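Local coordinates for protein lipolytic enzyme, g-d-s-l (Clostridium thermocellum, PDB 2W47) that binds carbohydrate through a calcium-containing site, being the family 6 carbohydrate-binding module, a beta-sandwich domain, of a larger GDSL lipolytic enzyme, at residues A9-E20 with V32-E43. Residues are numbered along the deposited sequence; the frame is centred on the assembly and turned at random. Where two conformers were deposited one is given.
Sequences AEDAIIYNAILE and VNYHNEVGGYIE. With CA (calcium ion), chain C; AQA (4-deoxy-beta-L-threo-hex-4-enopyranuronic acid), chain B.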
# COMPACT_ATOMS: atom_id res chain seq x y z
N ALA A 9 4.06 -7.26 4.43
CA ALA A 9 4.53 -7.49 3.06
C ALA A 9 4.43 -8.97 2.66
O ALA A 9 3.97 -9.29 1.55
CB ALA A 9 5.97 -6.99 2.90
N GLU A 10 4.85 -9.86 3.56
CA GLU A 10 4.92 -11.29 3.24
C GLU A 10 3.54 -11.91 2.99
O GLU A 10 3.44 -13.00 2.42
CB GLU A 10 5.67 -12.07 4.35
CG GLU A 10 4.86 -12.20 5.66
CD GLU A 10 5.66 -12.56 6.92
OE1 GLU A 10 5.14 -12.25 8.02
OE2 GLU A 10 6.76 -13.12 6.85
N ASP A 11 2.48 -11.22 3.41
CA ASP A 11 1.12 -11.76 3.26
C ASP A 11 0.39 -11.24 2.02
O ASP A 11 -0.74 -11.65 1.73
CB ASP A 11 0.32 -11.55 4.53
CG ASP A 11 0.83 -12.44 5.67
OD1 ASP A 11 1.11 -13.64 5.43
OD2 ASP A 11 0.97 -11.93 6.79
N ALA A 12 1.06 -10.36 1.29
CA ALA A 12 0.52 -9.85 0.05
C ALA A 12 0.69 -10.85 -1.08
O ALA A 12 1.54 -11.74 -1.01
CB ALA A 12 1.21 -8.55 -0.32
N ILE A 13 -0.14 -10.69 -2.10
CA ILE A 13 0.09 -11.30 -3.39
C ILE A 13 0.78 -10.23 -4.21
O ILE A 13 0.31 -9.09 -4.27
CB ILE A 13 -1.25 -11.71 -4.03
CG1 ILE A 13 -1.89 -12.83 -3.19
CG2 ILE A 13 -1.08 -12.13 -5.50
CD1 ILE A 13 -3.41 -12.89 -3.27
N ILE A 14 1.94 -10.56 -4.77
CA ILE A 14 2.72 -9.56 -5.49
C ILE A 14 2.99 -10.00 -6.92
O ILE A 14 3.09 -11.20 -7.21
CB ILE A 14 4.02 -9.17 -4.73
CG1 ILE A 14 5.02 -10.33 -4.70
CG2 ILE A 14 3.68 -8.67 -3.32
CD1 ILE A 14 6.30 -10.03 -3.92
N TYR A 15 3.10 -9.01 -7.80
CA TYR A 15 3.32 -9.26 -9.22
C TYR A 15 4.35 -8.27 -9.71
O TYR A 15 4.21 -7.07 -9.49
CB TYR A 15 2.02 -9.07 -9.99
CG TYR A 15 2.20 -9.02 -11.49
CD1 TYR A 15 2.44 -10.18 -12.22
CD2 TYR A 15 2.12 -7.81 -12.18
CE1 TYR A 15 2.61 -10.13 -13.60
CE2 TYR A 15 2.29 -7.75 -13.56
CZ TYR A 15 2.53 -8.92 -14.26
OH TYR A 15 2.70 -8.85 -15.63
N ASN A 16 5.40 -8.76 -10.37
CA ASN A 16 6.49 -7.89 -10.81
C ASN A 16 7.00 -7.00 -9.68
O ASN A 16 7.17 -5.78 -9.80
CB ASN A 16 6.10 -7.11 -12.07
CG ASN A 16 6.21 -7.96 -13.31
OD1 ASN A 16 6.85 -9.00 -13.30
ND2 ASN A 16 5.59 -7.51 -14.39
N ALA A 17 7.22 -7.66 -8.55
CA ALA A 17 7.73 -7.08 -7.33
C ALA A 17 8.33 -8.24 -6.55
O ALA A 17 8.00 -9.40 -6.81
CB ALA A 17 6.58 -6.44 -6.56
N ILE A 18 9.22 -7.92 -5.61
CA ILE A 18 9.85 -8.93 -4.76
C ILE A 18 9.72 -8.57 -3.29
O ILE A 18 9.37 -7.43 -2.96
CB ILE A 18 11.35 -9.12 -5.11
CG1 ILE A 18 12.18 -7.87 -4.73
CG2 ILE A 18 11.50 -9.50 -6.59
CD1 ILE A 18 13.70 -8.01 -4.92
N LEU A 19 10.00 -9.53 -2.42
CA LEU A 19 10.18 -9.29 -1.00
C LEU A 19 11.67 -9.20 -0.75
O LEU A 19 12.43 -10.08 -1.18
CB LEU A 19 9.59 -10.44 -0.18
CG LEU A 19 8.09 -10.70 -0.36
CD1 LEU A 19 7.63 -11.88 0.49
CD2 LEU A 19 7.29 -9.45 -0.04
N GLU A 20 12.10 -8.15 -0.07
CA GLU A 20 13.52 -7.98 0.22
C GLU A 20 13.74 -7.37 1.59
O GLU A 20 12.78 -6.98 2.28
CB GLU A 20 14.23 -7.18 -0.87
CG GLU A 20 13.93 -5.71 -0.87
CD GLU A 20 14.76 -4.92 -1.87
OE1 GLU A 20 14.95 -3.72 -1.60
OE2 GLU A 20 15.19 -5.49 -2.90
N VAL A 32 8.17 -4.96 0.38
CA VAL A 32 8.06 -5.15 -1.06
C VAL A 32 8.88 -4.12 -1.82
O VAL A 32 8.80 -2.93 -1.55
CB VAL A 32 6.60 -5.04 -1.55
CG1 VAL A 32 6.52 -5.35 -3.03
CG2 VAL A 32 5.71 -5.99 -0.78
N ASN A 33 9.67 -4.60 -2.78
CA ASN A 33 10.36 -3.75 -3.73
C ASN A 33 9.82 -4.07 -5.12
O ASN A 33 10.00 -5.18 -5.61
CB ASN A 33 11.87 -4.00 -3.63
CG ASN A 33 12.67 -3.35 -4.75
OD1 ASN A 33 12.17 -2.54 -5.52
ND2 ASN A 33 13.93 -3.75 -4.85
N TYR A 34 9.11 -3.10 -5.71
CA TYR A 34 8.53 -3.25 -7.04
C TYR A 34 9.63 -3.36 -8.08
O TYR A 34 10.67 -2.71 -7.96
CB TYR A 34 7.70 -2.02 -7.37
CG TYR A 34 6.33 -1.93 -6.73
CD1 TYR A 34 6.18 -1.62 -5.38
CD2 TYR A 34 5.18 -2.09 -7.50
CE1 TYR A 34 4.92 -1.51 -4.80
CE2 TYR A 34 3.91 -1.98 -6.93
CZ TYR A 34 3.79 -1.69 -5.58
OH TYR A 34 2.56 -1.58 -4.98
N HIS A 35 9.41 -4.15 -9.13
CA HIS A 35 10.26 -4.03 -10.32
C HIS A 35 10.19 -2.59 -10.81
O HIS A 35 9.14 -1.94 -10.72
CB HIS A 35 9.78 -4.94 -11.44
CG HIS A 35 10.03 -6.40 -11.21
ND1 HIS A 35 10.57 -6.90 -10.05
CD2 HIS A 35 9.78 -7.47 -12.00
CE1 HIS A 35 10.66 -8.21 -10.14
NE2 HIS A 35 10.18 -8.58 -11.31
N ASN A 36 11.30 -2.09 -11.34
CA ASN A 36 11.31 -0.74 -11.87
C ASN A 36 10.75 -0.70 -13.29
O ASN A 36 11.47 -0.63 -14.29
CB ASN A 36 12.69 -0.09 -11.70
CG ASN A 36 13.00 0.20 -10.22
OD1 ASN A 36 12.63 -0.58 -9.33
ND2 ASN A 36 13.65 1.31 -9.97
N GLU A 37 9.43 -0.81 -13.33
CA GLU A 37 8.66 -0.85 -14.56
C GLU A 37 7.20 -0.52 -14.28
O GLU A 37 6.76 -0.55 -13.12
CB GLU A 37 8.78 -2.23 -15.23
CG GLU A 37 8.14 -3.37 -14.44
CD GLU A 37 8.39 -4.73 -15.06
OE1 GLU A 37 9.57 -5.13 -15.18
OE2 GLU A 37 7.40 -5.40 -15.42
N VAL A 38 6.45 -0.20 -15.32
CA VAL A 38 5.02 0.02 -15.20
C VAL A 38 4.33 -1.29 -14.81
O VAL A 38 4.68 -2.36 -15.31
CB VAL A 38 4.41 0.55 -16.53
CG1 VAL A 38 2.88 0.62 -16.47
CG2 VAL A 38 4.98 1.91 -16.88
N GLY A 39 3.36 -1.21 -13.90
CA GLY A 39 2.39 -2.29 -13.75
C GLY A 39 2.60 -3.34 -12.68
O GLY A 39 1.74 -4.20 -12.51
N GLY A 40 3.72 -3.29 -11.96
CA GLY A 40 3.86 -4.17 -10.80
C GLY A 40 2.77 -3.86 -9.80
O GLY A 40 2.23 -2.74 -9.77
N TYR A 41 2.42 -4.83 -8.97
CA TYR A 41 1.43 -4.56 -7.95
C TYR A 41 1.58 -5.38 -6.69
O TYR A 41 2.24 -6.41 -6.69
CB TYR A 41 -0.01 -4.71 -8.48
CG TYR A 41 -0.47 -6.10 -8.90
CD1 TYR A 41 -0.83 -7.06 -7.95
CD2 TYR A 41 -0.60 -6.42 -10.25
CE1 TYR A 41 -1.28 -8.34 -8.36
CE2 TYR A 41 -1.05 -7.67 -10.66
CZ TYR A 41 -1.38 -8.62 -9.71
OH TYR A 41 -1.82 -9.87 -10.14
N ILE A 42 0.97 -4.88 -5.63
CA ILE A 42 0.83 -5.60 -4.37
C ILE A 42 -0.66 -5.64 -4.03
O ILE A 42 -1.37 -4.64 -4.19
CB ILE A 42 1.62 -4.94 -3.21
CG1 ILE A 42 1.06 -3.56 -2.87
CG2 ILE A 42 3.11 -4.89 -3.56
CD1 ILE A 42 1.88 -2.76 -1.87
N GLU A 43 -1.12 -6.80 -3.58
CA GLU A 43 -2.53 -7.00 -3.31
C GLU A 43 -2.70 -7.71 -1.98
O GLU A 43 -2.02 -8.70 -1.71
CB GLU A 43 -3.14 -7.84 -4.42
CG GLU A 43 -4.61 -8.11 -4.27
CD GLU A 43 -5.16 -8.79 -5.49
OE1 GLU A 43 -5.40 -8.10 -6.50
OE2 GLU A 43 -5.36 -10.03 -5.45
CA CA C . 11.71 -0.87 -6.94
O6A AQA B . 14.59 2.17 -7.24
C6 AQA B . 14.22 1.32 -6.39
O6B AQA B . 13.06 0.84 -6.37
C5 AQA B . 15.09 0.92 -5.46
O5 AQA B . 16.42 1.53 -5.50
C4 AQA B . 14.75 0.02 -4.51
C3 AQA B . 15.80 -0.59 -3.61
O3 AQA B . 15.24 -1.07 -2.38
C2 AQA B . 16.85 0.48 -3.33
O2 AQA B . 17.90 -0.03 -2.50
C1 AQA B . 17.43 0.99 -4.64
O HOH W 1 4.53 -5.08 -14.91
O HOH W 2 9.95 -0.42 -5.14
O HOH W 3 13.86 -1.58 -7.63
O HOH W 4 10.13 0.40 -8.08
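Asn33 turns CG anti to its backbone N (chi1 170°) and Glu20 folds CG between N and carbonyl carbon (chi1 74°), which brings amide and carboxylate together across the strand pair 17-20/32-34. Asn33 ND2 donates to Glu20 OE2 at 2.9 Å, almost straight and within the amide plane, but meets the carboxylate from above its plane. With ND2 on Glu20, Asn33 OD1 points at the calcium ion, 2.2 Å away, and the two bonds together would hold the amide's rotation. Tyr34 O, Asn36 OD1, three waters and O6B of 4-deoxy-beta-L-threo-hex-4-enopyranuronic acid complete the site. Glu20 OE1 is hydrogen-bonded to Tyr31 OH. In this family 6 beta-sandwich module, strand 13-15 edges a five-stranded sheet, antiparallel to 41-43, whereas 17-20 and 32-34 form a separate hairpin that supplies Glu20 and Asn33 to the glycan pocket. Between them, Asn16 O accepts His35 N at 2.9 Å from above the carbonyl plane, and the imidazole lays one face over Asn16 C. Tyr15 CB sits over one face of the Tyr41 ring, 3.5 Å from its centroid; the two rings barely overlap. On the Ala17 face, Val32 CG1 approaches Ala17 CB to 3.7 Å, while CG2 touches Ala9 and Leu19.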